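Local coordinates for protein formyltransferase PseJ (Anoxybacillus kamchatkensis G10, PDB 6EDK) that belongs to the formyltransferase family and holds a bound ligand in a pocket beside its mixed beta sheet, at residues Y76-H79 against P80-E84; S96-P99 against W100-A104; K193-Y196 against L197-D200. All blocks are in the same frame, centred on the assembly; numbering follows the deposited sequence.

Contact 1 of 3, residues Y76-H79 against P80-E84; sequences YIIH and PDIVE. With 1YA (N-{4-[{[(6S)-2-amino-4-oxo-3,4,5,6,7,8-hexahydropteridin-6-yl]methyl}(formyl)amino]benzoyl}-L-glutamic acid), chain D.
Pro80 CD lies over one face of the His79 imidazole at the start of a helix: His79 is the N-cap of helix 80-85 and Pro80 its first residue. Pro80 CD stands 3.4 Å from the centroid of the His79 ring and 21° off its normal, a CH-pi contact displaced toward the rim. Because CG is anti to the backbone N (chi1 -171°), the ring folds back to the helix start, where His79 ND1 accepts the capping bond from Asp81 N at 3.0 Å, the donor tilted somewhat out of the ring plane. Val83 N donates to His79 O at 3.0 Å. Asp81 runs alongside the imidazole with its carboxylate turned well away from the ring plane, and its OD2 forms a salt bridge with Lys58. Next to the cap, the buried Ile78 and Ile82 side chains cross at about a right angle, with Ile78 CG2 3.6 Å from Ile82 CG2. The extended backbone before the cap lines the 1YA pocket, which Asp125, Asp129 and Leu188 help complete. 1YA N8 donates to Tyr76 O at 2.8 Å, and 1YA NA2 to Ile78 O at 3.0 Å. Between them, Ile78 N points almost straight at 1YA N1, 2.9 Å away with an N-H...N angle of 172°.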
loop_
_atom_site.group_PDB
_atom_site.type_symbol
_atom_site.label_atom_id
_atom_site.label_comp_id
_atom_site.label_asym_id
_atom_site.label_seq_id
_atom_site.Cartn_x
_atom_site.Cartn_y
_atom_site.Cartn_z
ATOM N N TYR A 76 10.934 -0.858 -3.668
ATOM C CA TYR A 76 11.817 -1.984 -3.430
ATOM C C TYR A 76 11.340 -2.864 -2.298
ATOM O O TYR A 76 10.616 -2.437 -1.369
ATOM C CB TYR A 76 13.255 -1.468 -3.129
ATOM C CG TYR A 76 13.740 -0.504 -4.189
ATOM C CD1 TYR A 76 14.233 -0.962 -5.410
ATOM C CD2 TYR A 76 13.651 0.893 -4.003
ATOM C CE1 TYR A 76 14.656 -0.079 -6.387
ATOM C CE2 TYR A 76 14.070 1.779 -4.988
ATOM C CZ TYR A 76 14.581 1.277 -6.176
ATOM O OH TYR A 76 14.991 2.140 -7.162
ATOM N N ILE A 77 11.770 -4.120 -2.380
ATOM C CA ILE A 77 11.579 -5.068 -1.294
ATOM C C ILE A 77 12.457 -4.658 -0.126
ATOM O O ILE A 77 13.641 -4.359 -0.307
ATOM C CB ILE A 77 11.901 -6.488 -1.789
ATOM C CG1 ILE A 77 11.036 -6.767 -3.027
ATOM C CG2 ILE A 77 11.675 -7.509 -0.688
ATOM C CD1 ILE A 77 11.474 -7.944 -3.859
ATOM N N ILE A 78 11.880 -4.592 1.053
ATOM C CA ILE A 78 12.594 -4.219 2.265
ATOM C C ILE A 78 13.254 -5.462 2.851
ATOM O O ILE A 78 12.595 -6.486 3.101
ATOM C CB ILE A 78 11.656 -3.559 3.285
ATOM C CG1 ILE A 78 11.141 -2.218 2.710
ATOM C CG2 ILE A 78 12.369 -3.279 4.593
ATOM C CD1 ILE A 78 9.976 -1.661 3.487
ATOM N N HIS A 79 14.557 -5.355 3.099
ATOM C CA HIS A 79 15.363 -6.508 3.499
ATOM C C HIS A 79 14.864 -7.108 4.806
ATOM O O HIS A 79 14.445 -6.380 5.707
ATOM C CB HIS A 79 16.817 -6.045 3.652
ATOM C CG HIS A 79 17.785 -7.162 3.843
ATOM N ND1 HIS A 79 17.964 -7.792 5.061
ATOM C CD2 HIS A 79 18.610 -7.779 2.967
ATOM C CE1 HIS A 79 18.878 -8.735 4.927
ATOM N NE2 HIS A 79 19.281 -8.751 3.669
ATOM N N PRO A 80 14.917 -8.445 4.957
ATOM C CA PRO A 80 14.311 -9.087 6.145
ATOM C C PRO A 80 14.909 -8.675 7.472
ATOM O O PRO A 80 14.212 -8.659 8.513
ATOM C CB PRO A 80 14.531 -10.585 5.888
ATOM C CG PRO A 80 14.765 -10.698 4.427
ATOM C CD PRO A 80 15.399 -9.431 3.974
ATOM N N ASP A 81 16.188 -8.295 7.479
ATOM C CA ASP A 81 16.783 -7.816 8.722
ATOM C C ASP A 81 16.187 -6.473 9.108
ATOM O O ASP A 81 15.952 -6.186 10.297
ATOM C CB ASP A 81 18.301 -7.740 8.568
ATOM C CG ASP A 81 18.944 -9.134 8.403
ATOM O OD1 ASP A 81 18.326 -10.142 8.809
ATOM O OD2 ASP A 81 20.052 -9.212 7.860
ATOM N N ILE A 82 15.884 -5.636 8.116
ATOM C CA ILE A 82 15.160 -4.392 8.415
ATOM C C ILE A 82 13.757 -4.705 8.936
ATOM O O ILE A 82 13.293 -4.117 9.942
ATOM C CB ILE A 82 15.124 -3.515 7.155
ATOM C CG1 ILE A 82 16.540 -3.128 6.680
ATOM C CG2 ILE A 82 14.396 -2.230 7.412
ATOM C CD1 ILE A 82 16.524 -2.336 5.359
ATOM N N VAL A 83 13.080 -5.660 8.279
ATOM C CA VAL A 83 11.748 -6.097 8.708
ATOM C C VAL A 83 11.769 -6.541 10.151
ATOM O O VAL A 83 10.935 -6.100 10.961
ATOM C CB VAL A 83 11.249 -7.213 7.779
ATOM C CG1 VAL A 83 10.002 -7.882 8.356
ATOM C CG2 VAL A 83 10.979 -6.659 6.403
ATOM N N GLU A 84 12.762 -7.399 10.524
ATOM C CA GLU A 84 12.806 -7.871 11.902
ATOM C C GLU A 84 13.110 -6.732 12.856
ATOM O O GLU A 84 12.479 -6.607 13.903
ATOM C CB GLU A 84 13.846 -8.980 12.056
ATOM C CG GLU A 84 13.776 -9.686 13.416
ATOM C CD GLU A 84 12.487 -10.506 13.588
ATOM O OE1 GLU A 84 11.861 -10.870 12.563
ATOM O OE2 GLU A 84 12.098 -10.782 14.745
HETATM N N1 1YA D . 9.002 -4.976 1.309
HETATM C C2 1YA D . 8.620 -6.130 2.151
HETATM N NA2 1YA D . 9.642 -6.992 2.721
HETATM N N3 1YA D . 7.187 -6.452 2.499
HETATM C C4 1YA D . 6.084 -5.654 1.948
HETATM O O4 1YA D . 4.953 -5.975 2.252
HETATM C C4A 1YA D . 6.474 -4.500 1.089
HETATM N N5 1YA D . 5.484 -3.676 0.611
HETATM C C6 1YA D . 5.908 -2.834 -0.621
HETATM C C7 1YA D . 7.129 -2.230 -0.524
HETATM N N8 1YA D . 8.312 -3.099 0.024
HETATM C C8A 1YA D . 7.950 -4.134 0.791
HETATM C C9 1YA D . 5.859 -3.829 -1.803
HETATM N N10 1YA D . 6.114 -3.187 -3.106
HETATM C C11 1YA D . 8.545 -5.225 -5.910
HETATM C C12 1YA D . 8.942 -3.971 -5.476
HETATM C C13 1YA D . 8.161 -3.299 -4.543
HETATM C C14 1YA D . 6.996 -3.888 -4.085
HETATM C C15 1YA D . 6.599 -5.135 -4.532
HETATM C C16 1YA D . 7.382 -5.808 -5.455
HETATM C C17 1YA D . 9.374 -6.004 -6.963
HETATM N N 1YA D . 8.560 -6.583 -8.063
HETATM C CA 1YA D . 9.126 -7.364 -9.192
HETATM C CB 1YA D . 9.671 -8.720 -8.680
HETATM C CG 1YA D . 9.071 -9.133 -7.326
HETATM C CD 1YA D . 9.305 -10.622 -7.012
HETATM O OE1 1YA D . 8.701 -11.170 -6.049
HETATM O OE2 1YA D . 10.102 -11.294 -7.717
HETATM C CT 1YA D . 8.023 -7.559 -10.266
HETATM O O2 1YA D . 6.838 -7.141 -10.092
HETATM O O1 1YA D . 8.294 -8.138 -11.345
HETATM C C18 1YA D . 5.488 -1.936 -3.510
HETATM O O5 1YA D . 4.766 -1.356 -2.771
HETATM O O 1YA D . 10.547 -6.092 -6.888
#

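Contact 2 of 3, residues S96-P99 against W100-A104; sequences SYLP and WNKGA
Pro99 and Trp100 lie side by side at the end of a cis-proline turn: the peptide bond before Pro99 is cis, and Trp100 N makes a weak 3.0 Å hydrogen bond to Tyr97 O, as in a type VI beta turn. The Ser-x-Leu-Pro sequence here is a signature familiar from formyltransferases. Among the apolar contacts, Pro99 CG is over one face of the indole, offset toward its rim, while Pro99 CD comes within 3.7 Å of Trp100 CZ3. Tyr97 points the same way as Trp100 and brings CD1 to 4.1 Å from Trp100 CE3; the carbonyl Tyr97 O lies at the indole edge, in its plane. Leu98 CD2 meets Lys102 CG at 3.5 Å, the two side chains crossing at about a right angle. Outside the turn, Asn101 OD1 is bonded to Ser115 OG, Lys102 NZ has weak bonds to Gln179 and Gly182, and backbone bonds from Lys102 to Ser184 and His186 pair strand 102-103 with the parallel strand 185-186. One water accepts from Tyr97 N at 3.1 Å and sits 3.0 Å from Asn101 OD1. Two side-chain hydrogen bonds brace the turn. Ser96 OG donates to Trp100 O at 2.8 Å, approaching nearly in line with the carbonyl (163°). Lys102, bent at chi3 (-105°) and again at chi4, curls its amine back so that NZ donates to a lone pair of Pro99 O at 3.1 Å, in the carbonyl plane.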
loop_
_atom_site.group_PDB
_atom_site.type_symbol
_atom_site.label_atom_id
_atom_site.label_comp_id
_atom_site.label_asym_id
_atom_site.label_seq_id
_atom_site.Cartn_x
_atom_site.Cartn_y
_atom_site.Cartn_z
ATOM N N SER A 96 -4.980 -2.679 -2.715
ATOM C CA SER A 96 -5.851 -3.809 -2.963
ATOM C C SER A 96 -6.536 -4.210 -1.659
ATOM O O SER A 96 -6.179 -3.795 -0.558
ATOM C CB SER A 96 -5.066 -4.999 -3.578
ATOM O OG SER A 96 -4.538 -5.719 -2.475
ATOM N N TYR A 97 -7.571 -5.018 -1.795
ATOM C CA TYR A 97 -8.261 -5.652 -0.689
ATOM C C TYR A 97 -7.514 -6.955 -0.409
ATOM O O TYR A 97 -7.832 -8.000 -0.944
ATOM C CB TYR A 97 -9.731 -5.878 -1.008
ATOM C CG TYR A 97 -10.559 -6.082 0.259
ATOM C CD1 TYR A 97 -10.545 -7.246 0.909
ATOM C CD2 TYR A 97 -11.294 -5.003 0.817
ATOM C CE1 TYR A 97 -11.259 -7.423 2.095
ATOM C CE2 TYR A 97 -12.004 -5.157 2.010
ATOM C CZ TYR A 97 -11.966 -6.401 2.629
ATOM O OH TYR A 97 -12.633 -6.589 3.823
ATOM N N LEU A 98 -6.471 -6.896 0.410
ATOM C CA LEU A 98 -5.701 -8.127 0.646
ATOM C C LEU A 98 -6.610 -9.146 1.355
ATOM O O LEU A 98 -7.442 -8.782 2.219
ATOM C CB LEU A 98 -4.480 -7.816 1.523
ATOM C CG LEU A 98 -3.403 -7.001 0.782
ATOM C CD1 LEU A 98 -2.363 -6.448 1.744
ATOM C CD2 LEU A 98 -2.713 -7.725 -0.347
ATOM N N PRO A 99 -6.386 -10.464 1.125
ATOM C CA PRO A 99 -5.255 -11.041 0.396
ATOM C C PRO A 99 -5.283 -11.044 -1.113
ATOM O O PRO A 99 -4.348 -11.573 -1.722
ATOM C CB PRO A 99 -5.256 -12.501 0.902
ATOM C CG PRO A 99 -6.747 -12.790 1.060
ATOM C CD PRO A 99 -7.293 -11.503 1.653
ATOM N N TRP A 100 -6.310 -10.465 -1.742
ATOM C CA TRP A 100 -6.352 -10.425 -3.202
ATOM C C TRP A 100 -5.400 -9.365 -3.723
ATOM O O TRP A 100 -5.202 -8.314 -3.100
ATOM C CB TRP A 100 -7.803 -10.159 -3.696
ATOM C CG TRP A 100 -8.694 -11.300 -3.396
ATOM C CD1 TRP A 100 -8.868 -12.415 -4.176
ATOM C CD2 TRP A 100 -9.483 -11.494 -2.230
ATOM N NE1 TRP A 100 -9.724 -13.278 -3.549
ATOM C CE2 TRP A 100 -10.112 -12.741 -2.349
ATOM C CE3 TRP A 100 -9.726 -10.711 -1.074
ATOM C CZ2 TRP A 100 -10.968 -13.260 -1.369
ATOM C CZ3 TRP A 100 -10.569 -11.208 -0.108
ATOM C CH2 TRP A 100 -11.182 -12.467 -0.236
ATOM N N ASN A 101 -4.768 -9.653 -4.849
ATOM C CA ASN A 101 -3.945 -8.677 -5.568
ATOM C C ASN A 101 -2.789 -8.150 -4.753
ATOM O O ASN A 101 -2.483 -6.962 -4.778
ATOM C CB ASN A 101 -4.811 -7.545 -6.125
ATOM C CG ASN A 101 -6.020 -8.092 -6.867
ATOM O OD1 ASN A 101 -7.211 -7.795 -6.557
ATOM N ND2 ASN A 101 -5.742 -8.931 -7.835
ATOM N N LYS A 102 -2.098 -9.062 -4.060
ATOM C CA LYS A 102 -0.731 -8.793 -3.669
ATOM C C LYS A 102 0.122 -8.486 -4.893
ATOM O O LYS A 102 -0.160 -8.914 -6.004
ATOM C CB LYS A 102 -0.125 -9.980 -2.889
ATOM C CG LYS A 102 -0.763 -10.384 -1.617
ATOM C CD LYS A 102 -0.210 -11.760 -1.156
ATOM C CE LYS A 102 -1.219 -12.876 -1.400
ATOM N NZ LYS A 102 -2.075 -13.068 -0.135
ATOM N N GLY A 103 1.146 -7.665 -4.685
ATOM C CA GLY A 103 2.053 -7.335 -5.766
ATOM C C GLY A 103 1.651 -6.192 -6.668
ATOM O O GLY A 103 1.105 -5.188 -6.229
ATOM N N ALA A 104 1.876 -6.367 -7.959
ATOM C CA ALA A 104 1.828 -5.300 -8.930
ATOM C C ALA A 104 0.452 -5.115 -9.559
ATOM O O ALA A 104 -0.361 -6.044 -9.632
ATOM C CB ALA A 104 2.855 -5.590 -10.037
HETATM O O HOH W 1 -8.286 -5.627 -4.728
#

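Contact 3 of 3, residues K193-Y196 against L197-D200; sequences KYLY and LLTD
Tyr196 and Leu197 point the same way, with the leucine laid over one face of the phenol ring. Leu197 CG is 4.0 Å from the centroid of the Tyr196 ring and 19° off its normal, which meets the geometry of a CH-pi contact; the offset is toward the rim, where Leu197 CD2 approaches Tyr196 CE2 at 3.7 Å. The overlap depends on the tyrosine's first torsion: with chi1 at 78°, CG sits between the backbone N and the carbonyl carbon, bringing the ring across the start of the next residue. Tyr194 meets the same leucine differently. It also runs alongside, but presents its ring edge: Leu197 CD1 lies near the plane of the Tyr194 ring, 4.1 Å from Tyr194 CD1. Leu197 is thus bordered by one aromatic face and one aromatic edge, while Leu209 and Lys212 of the C-terminal part of the chain touch it too. Leu195 CD2 and Leu198 CD1 make a looser apolar contact at 4.3 Å, and Leu198 also packs on Leu209. The backbone bonds fit this spacing: Leu197 N donates to Tyr194 O at 2.8 Å, and Leu198 N donates to Leu195 O at 3.0 Å. These are two overlapping i to i+3 turns, followed by an inverse gamma turn centred on Leu198, in which Thr199 N gives a weak 2.9 Å bond to Leu197 O.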
loop_
_atom_site.group_PDB
_atom_site.type_symbol
_atom_site.label_atom_id
_atom_site.label_comp_id
_atom_site.label_asym_id
_atom_site.label_seq_id
_atom_site.Cartn_x
_atom_site.Cartn_y
_atom_site.Cartn_z
ATOM N N LYS A 193 0.156 -10.048 -21.495
ATOM C CA LYS A 193 -0.764 -10.642 -22.459
ATOM C C LYS A 193 -2.133 -9.984 -22.478
ATOM O O LYS A 193 -2.973 -10.366 -23.302
ATOM C CB LYS A 193 -0.918 -12.140 -22.200
ATOM C CG LYS A 193 -1.335 -12.509 -20.793
ATOM C CD LYS A 193 -0.726 -13.836 -20.369
ATOM C CE LYS A 193 -1.286 -14.995 -21.184
ATOM N NZ LYS A 193 -2.768 -15.128 -21.023
ATOM N N TYR A 194 -2.389 -9.007 -21.604
ATOM C CA TYR A 194 -3.679 -8.338 -21.565
ATOM C C TYR A 194 -3.613 -6.894 -22.016
ATOM O O TYR A 194 -4.674 -6.272 -22.215
ATOM C CB TYR A 194 -4.250 -8.429 -20.135
ATOM C CG TYR A 194 -4.508 -9.852 -19.708
ATOM C CD1 TYR A 194 -5.602 -10.548 -20.197
ATOM C CD2 TYR A 194 -3.668 -10.508 -18.826
ATOM C CE1 TYR A 194 -5.857 -11.858 -19.807
ATOM C CE2 TYR A 194 -3.927 -11.826 -18.431
ATOM C CZ TYR A 194 -5.012 -12.483 -18.937
ATOM O OH TYR A 194 -5.285 -13.783 -18.571
ATOM N N LEU A 195 -2.410 -6.356 -22.233
ATOM C CA LEU A 195 -2.287 -4.951 -22.622
ATOM C C LEU A 195 -3.087 -4.616 -23.874
ATOM O O LEU A 195 -3.444 -3.463 -24.080
ATOM C CB LEU A 195 -0.822 -4.592 -22.842
ATOM C CG LEU A 195 0.097 -4.624 -21.617
ATOM C CD1 LEU A 195 1.442 -3.928 -21.921
ATOM C CD2 LEU A 195 -0.512 -3.992 -20.376
ATOM N N TYR A 196 -3.364 -5.598 -24.735
ATOM C CA TYR A 196 -4.119 -5.330 -25.949
ATOM C C TYR A 196 -5.542 -4.912 -25.624
ATOM O O TYR A 196 -6.229 -4.354 -26.487
ATOM C CB TYR A 196 -4.115 -6.579 -26.859
ATOM C CG TYR A 196 -5.084 -7.644 -26.423
ATOM C CD1 TYR A 196 -4.702 -8.642 -25.542
ATOM C CD2 TYR A 196 -6.411 -7.636 -26.876
ATOM C CE1 TYR A 196 -5.608 -9.607 -25.110
ATOM C CE2 TYR A 196 -7.321 -8.585 -26.464
ATOM C CZ TYR A 196 -6.920 -9.569 -25.575
ATOM O OH TYR A 196 -7.834 -10.508 -25.156
ATOM N N LEU A 197 -6.006 -5.215 -24.401
ATOM C CA LEU A 197 -7.327 -4.757 -23.979
ATOM C C LEU A 197 -7.328 -3.278 -23.643
ATOM O O LEU A 197 -8.363 -2.630 -23.803
ATOM C CB LEU A 197 -7.783 -5.569 -22.768
ATOM C CG LEU A 197 -8.088 -7.044 -23.033
ATOM C CD1 LEU A 197 -8.163 -7.799 -21.728
ATOM C CD2 LEU A 197 -9.390 -7.197 -23.791
ATOM N N LEU A 198 -6.175 -2.740 -23.226
ATOM C CA LEU A 198 -6.083 -1.356 -22.776
ATOM C C LEU A 198 -5.864 -0.401 -23.956
ATOM O O LEU A 198 -4.883 0.330 -24.024
ATOM C CB LEU A 198 -4.969 -1.221 -21.750
ATOM C CG LEU A 198 -4.987 -2.226 -20.605
ATOM C CD1 LEU A 198 -4.069 -1.733 -19.517
ATOM C CD2 LEU A 198 -6.423 -2.395 -20.121
ATOM N N THR A 199 -6.861 -0.361 -24.835
ATOM C CA THR A 199 -6.775 0.452 -26.037
ATOM C C THR A 199 -6.746 1.936 -25.744
ATOM O O THR A 199 -6.234 2.688 -26.573
ATOM C CB THR A 199 -7.947 0.147 -26.969
ATOM O OG1 THR A 199 -9.160 0.148 -26.214
ATOM C CG2 THR A 199 -7.745 -1.208 -27.629
ATOM N N ASP A 200 -7.273 2.374 -24.587
ATOM C CA ASP A 200 -7.216 3.789 -24.228
ATOM C C ASP A 200 -6.384 4.036 -22.984
ATOM O O ASP A 200 -6.540 5.057 -22.334
ATOM C CB ASP A 200 -8.624 4.361 -24.057
ATOM C CG ASP A 200 -9.403 4.368 -25.356
ATOM O OD1 ASP A 200 -8.888 4.954 -26.322
ATOM O OD2 ASP A 200 -10.499 3.779 -25.426
#

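In the fold
The contacts follow one another along the chain. Contact 1 leads from the loop after strand 68-71 into helix 80-85, and contact 2 comes after strand 90-94; these two strands are neighbours, parallel in the mixed sheet. Their centres are 19 Å apart and their nearest atoms about 9 Å. Contact 1 supplies pocket residues directly, whereas contact 2 brings the Leu98 side chain to about 7 Å from 1YA. Contact 2 runs into strand 102-103, which pairs in parallel with strand 185-186. Contact 3, beyond strand 185-186, has its centre 21 Å from that of contact 2 and 34 Å from that of contact 1. Contacts 1 and 2 thus follow adjacent strands on the ligand side, while contact 3 is a peripheral surface turn.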